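Local coordinates for protein amide synthase (Vibrio cholerae, PDB 1L5A) that is a free-standing nonribosomal peptide synthetase condensation enzyme, VibH, which acts as an amide synthase in the making of vibriobactin, at residues Ala169-Leu172 against Thr173-Arg176; Gln182-Gln185 against Gly186-Arg189. All blocks are in the same frame, centred on the assembly; numbering follows the deposited sequence.

Interaction 1 (Ala169-Leu172 against Thr173-Arg176)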
# COMPACT_ATOMS: atom_id res chain seq x y z
N ALA A 169 14.30 -4.50 -4.46
CA ALA A 169 15.00 -3.27 -4.82
C ALA A 169 14.13 -2.03 -4.57
O ALA A 169 14.58 -1.04 -3.99
CB ALA A 169 15.40 -3.32 -6.29
N ALA A 170 12.88 -2.11 -5.00
CA ALA A 170 11.94 -1.02 -4.84
C ALA A 170 11.72 -0.72 -3.36
O ALA A 170 11.60 0.45 -2.96
CB ALA A 170 10.59 -1.37 -5.52
N TYR A 171 11.65 -1.77 -2.55
CA TYR A 171 11.45 -1.62 -1.11
C TYR A 171 12.62 -0.90 -0.44
O TYR A 171 12.41 -0.06 0.44
CB TYR A 171 11.29 -2.98 -0.43
CG TYR A 171 11.52 -2.89 1.06
CD1 TYR A 171 10.53 -2.38 1.90
CD2 TYR A 171 12.76 -3.25 1.62
CE1 TYR A 171 10.74 -2.23 3.26
CE2 TYR A 171 13.00 -3.10 3.00
CZ TYR A 171 11.98 -2.59 3.82
OH TYR A 171 12.16 -2.42 5.18
N LEU A 172 13.84 -1.24 -0.85
CA LEU A 172 15.04 -0.63 -0.29
C LEU A 172 15.15 0.87 -0.54
O LEU A 172 15.90 1.56 0.16
CB LEU A 172 16.29 -1.31 -0.84
CG LEU A 172 16.55 -2.71 -0.29
CD1 LEU A 172 17.85 -3.18 -0.86
CD2 LEU A 172 16.58 -2.71 1.26
N THR A 173 14.43 1.36 -1.54
CA THR A 173 14.44 2.78 -1.88
C THR A 173 13.14 3.45 -1.49
O THR A 173 12.99 4.64 -1.67
CB THR A 173 14.65 3.02 -3.38
OG1 THR A 173 13.67 2.28 -4.12
CG2 THR A 173 16.07 2.61 -3.82
N SER A 174 12.21 2.68 -0.94
CA SER A 174 10.92 3.22 -0.55
C SER A 174 10.94 3.94 0.80
O SER A 174 11.88 3.78 1.58
CB SER A 174 9.88 2.10 -0.47
OG SER A 174 9.96 1.43 0.78
N HIS A 175 9.90 4.72 1.06
CA HIS A 175 9.80 5.41 2.34
C HIS A 175 9.61 4.38 3.46
O HIS A 175 10.09 4.58 4.58
CB HIS A 175 8.62 6.41 2.34
CG HIS A 175 8.86 7.65 1.54
ND1 HIS A 175 8.92 8.91 2.11
CD2 HIS A 175 9.05 7.83 0.21
CE1 HIS A 175 9.14 9.81 1.17
NE2 HIS A 175 9.23 9.18 0.01
N ARG A 176 8.93 3.27 3.15
CA ARG A 176 8.67 2.21 4.14
C ARG A 176 10.00 1.74 4.75
O ARG A 176 10.10 1.49 5.94
CB ARG A 176 7.97 1.02 3.47
CG ARG A 176 7.15 0.18 4.41
CD ARG A 176 6.91 -1.21 3.83
NE ARG A 176 5.84 -1.95 4.51
CZ ARG A 176 5.66 -2.01 5.83
NH1 ARG A 176 6.46 -1.37 6.67
NH2 ARG A 176 4.65 -2.74 6.31

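Interaction 2 (Gln182-Gln185 against Gly186-Arg189)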
# COMPACT_ATOMS: atom_id res chain seq x y z
N GLN A 182 13.31 3.43 11.30
CA GLN A 182 12.81 4.28 12.37
C GLN A 182 12.26 3.41 13.51
O GLN A 182 12.67 3.55 14.66
CB GLN A 182 11.69 5.17 11.82
CG GLN A 182 11.16 6.21 12.80
CD GLN A 182 12.17 7.31 13.06
OE1 GLN A 182 13.37 7.06 13.21
NE2 GLN A 182 11.69 8.55 13.13
N PHE A 183 11.37 2.50 13.16
CA PHE A 183 10.74 1.62 14.12
C PHE A 183 11.68 0.72 14.94
O PHE A 183 11.52 0.62 16.16
CB PHE A 183 9.68 0.76 13.43
CG PHE A 183 9.17 -0.37 14.28
CD1 PHE A 183 8.07 -0.19 15.10
CD2 PHE A 183 9.82 -1.61 14.27
CE1 PHE A 183 7.62 -1.23 15.92
CE2 PHE A 183 9.38 -2.65 15.08
CZ PHE A 183 8.28 -2.46 15.91
N TRP A 184 12.63 0.06 14.28
CA TRP A 184 13.52 -0.82 15.03
C TRP A 184 14.40 0.03 15.91
O TRP A 184 14.70 -0.35 17.04
CB TRP A 184 14.38 -1.72 14.11
CG TRP A 184 13.56 -2.74 13.42
CD1 TRP A 184 13.10 -2.69 12.13
CD2 TRP A 184 12.93 -3.89 14.02
NE1 TRP A 184 12.22 -3.71 11.90
CE2 TRP A 184 12.09 -4.47 13.03
CE3 TRP A 184 12.98 -4.48 15.29
CZ2 TRP A 184 11.31 -5.60 13.28
CZ3 TRP A 184 12.20 -5.61 15.54
CH2 TRP A 184 11.38 -6.16 14.54
N GLN A 185 14.80 1.19 15.40
CA GLN A 185 15.64 2.10 16.17
C GLN A 185 14.96 2.48 17.51
O GLN A 185 15.58 2.47 18.58
CB GLN A 185 15.88 3.35 15.36
CG GLN A 185 17.01 4.22 15.84
CD GLN A 185 17.17 5.43 14.94
OE1 GLN A 185 16.36 6.37 14.99
NE2 GLN A 185 18.20 5.41 14.09
N GLY A 186 13.68 2.80 17.45
CA GLY A 186 12.99 3.19 18.66
C GLY A 186 12.71 2.02 19.56
O GLY A 186 12.75 2.15 20.78
N TYR A 187 12.40 0.87 18.96
CA TYR A 187 12.08 -0.35 19.68
C TYR A 187 13.22 -0.76 20.60
O TYR A 187 13.01 -1.10 21.77
CB TYR A 187 11.81 -1.48 18.70
CG TYR A 187 11.17 -2.71 19.31
CD1 TYR A 187 10.00 -2.59 20.06
CD2 TYR A 187 11.67 -3.99 19.07
CE1 TYR A 187 9.34 -3.71 20.55
CE2 TYR A 187 11.01 -5.13 19.57
CZ TYR A 187 9.85 -4.97 20.30
OH TYR A 187 9.16 -6.07 20.78
N LEU A 188 14.44 -0.74 20.05
CA LEU A 188 15.62 -1.12 20.81
C LEU A 188 16.06 -0.05 21.80
O LEU A 188 16.54 -0.38 22.88
CB LEU A 188 16.79 -1.46 19.87
CG LEU A 188 16.53 -2.49 18.76
CD1 LEU A 188 17.86 -2.86 18.05
CD2 LEU A 188 15.87 -3.73 19.34
N ARG A 189 15.88 1.22 21.46
CA ARG A 189 16.30 2.31 22.35
C ARG A 189 15.56 2.23 23.68
O ARG A 189 16.17 2.27 24.75
CB ARG A 189 16.03 3.66 21.69
CG ARG A 189 16.57 4.87 22.46
CD ARG A 189 16.85 6.01 21.48
NE ARG A 189 17.88 5.62 20.52
CZ ARG A 189 17.87 5.94 19.22
NH1 ARG A 189 16.87 6.65 18.72
NH2 ARG A 189 18.87 5.54 18.44

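Interaction 1 (Ala169-Leu172 against Thr173-Arg176)
Thr173 turns its hydroxyl back onto the preceding helical residues: OG1 donates to Ala170 O at 3.0 Å, and Thr173 N reaches the same oxygen at 3.3 Å. Both come from one face of the carbonyl plane. The hydroxyl can do this because chi1, 54°, sets OG1 between the backbone N and the carbonyl carbon. One residue further on the pattern repeats: Ser174 OG donates to Tyr171 O at 2.9 Å, tilted 19° from the carbonyl plane, while Ser174 N reaches that oxygen at 3.1 Å. Ala170 O and Tyr171 O are thus each gripped twice, by a backbone N-H and a hydroxyl.

The CB of Tyr171 points away from the turn, yet with CG anti to the backbone N the ring end comes back toward Arg176, whose CD meets the ring edge, 4.0 Å from CE1. Beyond the contact, Asp180 takes a hydrogen bond from Tyr171 OH and a salt bridge from Arg176 NH1, tying both polar ends together. Thr173 O accepts from Trp264 NE1 of a second subunit.

This is a short helix-to-helix corner: the hydroxyls of Thr173 and Ser174 bond carbonyls of helix 161-172, and Ser174 is also the N-cap of helix 175-189.

Interaction 2 (Gln182-Gln185 against Gly186-Arg189)
Gly186 opens the second of these two helical turns by giving its N-H to Gln182 O at 3.1 Å. It adds no side chain.

Tyr187 follows, its N bonded to Phe183 O at 2.9 Å. With CG anti to the backbone N, its ring extends beside those of Phe183 and Trp184, and the three form an aromatic cluster. Against Phe183 the planes are nearly parallel, 17° apart, but slid so far that the rings barely overlap. The Trp184 six-membered ring meets the phenol ring obliquely, planes 83° apart, and the touch is made by Tyr187 CD2 on the indole atom CZ3, 3.9 Å away. Within 182-185, Phe183 CE2 sits over one face of the indole. The phenol OH bonds to Leu282 N and Trp184 NE1 to His308 O, so both polar tips of this greasy patch are satisfied.

Leu188 N donates to Trp184 O at 3.0 Å, and the Leu188 side chain packs on Ile316 and Tyr328.

Arg189 N closes on Gln185 O at 3.2 Å. Its chain, bent at chi3, folds the guanidinium back alongside the Gln185 side chain, NH2 lying 3.5 Å from CG, with the two flat groups 37° apart.

The chemistry is therefore two-sided: aromatic and aliphatic groups pin one flank of the helix to helices 291-307 and 313-319 and strand 277-282, whereas the Gln185-Arg189 pair meets by packing, with no hydrogen bond between its side chains.

Coming from the N terminus, the chain runs along helix 161-172, turns at interaction 1 and enters helix 175-189, which interaction 2 occupies at its far end. The two contacts follow in series, neither nested nor crossing, and each is local, bridging residues three to five apart. Their centres lie 18 Å apart and their nearest atoms about 7 Å, so they do not touch; the helix they share connects them. Interaction 1 joins two successive helices at a surface corner that also meets other subunits. Interaction 2 faces its own chain instead, and no other subunit of the assembly touches it.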